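Local coordinates for protein FimX (Pseudomonas aeruginosa PAO1, PDB 3HV8) that belongs to the EAL-domain family and holds the ligand C2E in a pocket of its EAL domain, at residues L158-A163 / H186-F191. Residues are numbered along the deposited sequence; the frame is centred on the assembly and turned at random.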
ATOM      1  N   LEU A 158       1.530  12.561  10.131  1.00 23.86           N
ATOM      2  CA  LEU A 158       1.953  11.168  10.157  1.00 23.88           C
ATOM      3  C   LEU A 158       3.153  10.933   9.245  1.00 21.11           C
ATOM      4  O   LEU A 158       4.131  10.333   9.653  1.00 23.17           O
ATOM      5  CB  LEU A 158       0.811  10.226   9.767  1.00 24.77           C
ATOM      6  CG  LEU A 158       1.236   8.765   9.614  1.00 27.34           C
ATOM      7  CD1 LEU A 158       1.746   8.203  10.923  1.00 28.81           C
ATOM      8  CD2 LEU A 158       0.066   7.931   9.123  1.00 32.80           C
ATOM      9  N   THR A 159       3.076  11.431   8.014  1.00 22.44           N
ATOM     10  CA  THR A 159       4.164  11.169   7.061  1.00 23.44           C
ATOM     11  C   THR A 159       5.478  11.857   7.455  1.00 22.89           C
ATOM     12  O   THR A 159       6.550  11.305   7.256  1.00 23.56           O
ATOM     13  CB  THR A 159       3.775  11.479   5.584  1.00 24.99           C
ATOM     14  OG1 THR A 159       3.384  12.848   5.448  1.00 23.19           O
ATOM     15  CG2 THR A 159       2.625  10.577   5.144  1.00 25.15           C
ATOM     16  N   GLN A 160       5.384  13.027   8.080  1.00 24.76           N
ATOM     17  CA  GLN A 160       6.570  13.679   8.629  1.00 25.59           C
ATOM     18  C   GLN A 160       7.166  12.822   9.755  1.00 23.80           C
ATOM     19  O   GLN A 160       8.378  12.625   9.841  1.00 26.35           O
ATOM     20  CB  GLN A 160       6.225  15.093   9.122  1.00 29.04           C
ATOM     21  CG  GLN A 160       6.118  16.117   7.987  1.00 33.45           C
ATOM     22  CD  GLN A 160       5.497  17.446   8.396  1.00 43.34           C
ATOM     23  OE1 GLN A 160       5.115  18.245   7.540  1.00 46.02           O
ATOM     24  NE2 GLN A 160       5.396  17.688   9.695  1.00 44.21           N
ATOM     25  N   GLY A 161       6.298  12.267  10.595  1.00 23.79           N
ATOM     26  CA  GLY A 161       6.758  11.385  11.653  1.00 25.36           C
ATOM     27  C   GLY A 161       7.364  10.082  11.150  1.00 25.69           C
ATOM     28  O   GLY A 161       8.332   9.562  11.716  1.00 26.64           O
ATOM     29  N   LEU A 162       6.791   9.524  10.083  1.00 23.82           N
ATOM     30  CA  LEU A 162       7.355   8.329   9.484  1.00 26.46           C
ATOM     31  C   LEU A 162       8.768   8.585   8.975  1.00 24.52           C
ATOM     32  O   LEU A 162       9.635   7.724   9.088  1.00 26.04           O
ATOM     33  CB  LEU A 162       6.464   7.826   8.334  1.00 23.07           C
ATOM     34  CG  LEU A 162       5.119   7.257   8.774  1.00 24.09           C
ATOM     35  CD1 LEU A 162       4.244   6.974   7.547  1.00 24.90           C
ATOM     36  CD2 LEU A 162       5.311   5.993   9.612  1.00 26.14           C
ATOM     37  N   ALA A 163       8.986   9.771   8.414  1.00 26.40           N
ATOM     38  CA  ALA A 163      10.306  10.119   7.894  1.00 30.05           C
ATOM     39  C   ALA A 163      11.317  10.146   9.037  1.00 30.58           C
ATOM     40  O   ALA A 163      12.441   9.673   8.896  1.00 31.99           O
ATOM     41  CB  ALA A 163      10.267  11.457   7.156  1.00 29.08           C
ATOM     42  N   HIS A 186       2.016  18.837   0.598  1.00 26.48           N
ATOM     43  CA  HIS A 186       1.825  18.823   2.044  1.00 26.65           C
ATOM     44  C   HIS A 186       2.392  17.594   2.713  1.00 30.04           C
ATOM     45  O   HIS A 186       2.639  17.609   3.912  1.00 32.50           O
ATOM     46  CB  HIS A 186       0.334  18.897   2.367  1.00 29.19           C
ATOM     47  CG  HIS A 186      -0.332  20.118   1.821  1.00 28.67           C
ATOM     48  ND1 HIS A 186      -0.286  21.334   2.470  1.00 33.28           N
ATOM     49  CD2 HIS A 186      -1.056  20.317   0.697  1.00 32.77           C
ATOM     50  CE1 HIS A 186      -0.952  22.229   1.765  1.00 35.97           C
ATOM     51  NE2 HIS A 186      -1.426  21.640   0.682  1.00 32.82           N
ATOM     52  N   LEU A 187       2.591  16.530   1.938  1.00 30.13           N
ATOM     53  CA  LEU A 187       2.888  15.214   2.483  1.00 28.16           C
ATOM     54  C   LEU A 187       4.324  14.811   2.204  1.00 30.21           C
ATOM     55  O   LEU A 187       4.952  15.334   1.283  1.00 36.96           O
ATOM     56  CB  LEU A 187       1.934  14.181   1.892  1.00 30.67           C
ATOM     57  CG  LEU A 187       0.455  14.550   2.044  1.00 31.03           C
ATOM     58  CD1 LEU A 187      -0.453  13.562   1.325  1.00 38.89           C
ATOM     59  CD2 LEU A 187       0.060  14.681   3.522  1.00 34.38           C
ATOM     60  N   THR A 188       4.840  13.879   2.996  1.00 22.32           N
ATOM     61  CA  THR A 188       6.182  13.344   2.833  1.00 23.16           C
ATOM     62  C   THR A 188       6.008  11.937   2.266  1.00 24.12           C
ATOM     63  O   THR A 188       5.739  10.978   2.994  1.00 24.42           O
ATOM     64  CB  THR A 188       6.921  13.308   4.171  1.00 23.18           C
ATOM     65  OG1 THR A 188       6.874  14.622   4.761  1.00 26.17           O
ATOM     66  CG2 THR A 188       8.352  12.885   4.014  1.00 25.42           C
ATOM     67  N   VAL A 189       6.089  11.824   0.947  0.59 24.75           N
ATOM     68  CA  VAL A 189       5.879  10.538   0.299  0.59 25.12           C
ATOM     69  C   VAL A 189       6.881  10.371  -0.829  0.59 24.57           C
ATOM     70  O   VAL A 189       7.270  11.340  -1.491  0.59 27.63           O
ATOM     71  CB  VAL A 189       4.436  10.376  -0.229  0.59 22.98           C
ATOM     72  CG1 VAL A 189       3.420  10.431   0.911  0.59 22.15           C
ATOM     73  CG2 VAL A 189       4.128  11.433  -1.269  0.59 27.37           C
ATOM     74  N   GLN A 190       7.309   9.137  -1.036  1.00 23.05           N
ATOM     75  CA  GLN A 190       8.304   8.849  -2.056  1.00 23.07           C
ATOM     76  C   GLN A 190       7.692   8.107  -3.238  1.00 23.10           C
ATOM     77  O   GLN A 190       8.212   8.197  -4.355  1.00 23.89           O
ATOM     78  CB  GLN A 190       9.450   8.032  -1.470  1.00 25.66           C
ATOM     79  CG  GLN A 190      10.243   8.758  -0.372  1.00 25.05           C
ATOM     80  CD  GLN A 190       9.595   8.634   0.981  1.00 26.59           C
ATOM     81  OE1 GLN A 190       8.749   7.769   1.198  1.00 26.72           O
ATOM     82  NE2 GLN A 190       9.974   9.511   1.900  1.00 32.62           N
ATOM     83  N   PHE A 191       6.610   7.371  -3.003  1.00 21.35           N
ATOM     84  CA  PHE A 191       5.998   6.560  -4.057  1.00 22.79           C
ATOM     85  C   PHE A 191       4.578   7.030  -4.297  1.00 21.84           C
ATOM     86  O   PHE A 191       3.855   7.369  -3.341  1.00 22.81           O
ATOM     87  CB  PHE A 191       5.911   5.070  -3.664  1.00 21.46           C
ATOM     88  CG  PHE A 191       7.243   4.406  -3.354  1.00 20.88           C
ATOM     89  CD1 PHE A 191       7.910   3.649  -4.315  1.00 23.78           C
ATOM     90  CD2 PHE A 191       7.773   4.454  -2.071  1.00 22.63           C
ATOM     91  CE1 PHE A 191       9.119   3.010  -4.003  1.00 22.45           C
ATOM     92  CE2 PHE A 191       8.964   3.818  -1.756  1.00 23.80           C
ATOM     93  CZ  PHE A 191       9.640   3.089  -2.716  1.00 24.96           C
TER
HETATM   94  O   HOH W   1       6.970   9.594   5.152  1.00 27.00           O
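Where Thr159 on helix 152-164 meets Thr188 in the loop leading to strand 191-194, their CA atoms come within 5.2 Å and the loop, extended from Leu187 to Val189, passes one face of the helix. In this barrel-like EAL fold, the contact joins a helix outside the sheet to the irregular connection between parallel strands 168-174 and 191-194. The link is a side chain to backbone hydrogen bond: Thr188 N donates to Thr159 OG1 over 3.0 Å, nearly straight at 171°. A chi1 of 59° turns Thr159 OG1 back toward the preceding helical turn, where it also hydrogen-bonds Ala155 O; the hydroxyl thus accepts from Thr188 N and can give its own hydrogen to Ala155 O, which would fix its rotation. A water whose oxygen lies 2.7 Å from Thr159 O donates to it and also to Thr188 O, giving a second, bridged tie between the backbones. The two threonine side chains pass alongside one another, pointing opposite ways, and the two branches of Thr188 reach different residues of the helix. Its hydroxyl OG1 lies 3.6 Å from Gln160 CG, the Gln160 side chain being roughly perpendicular to that of Thr188, while its methyl CG2 rests 3.9 Å from Ala163 CB.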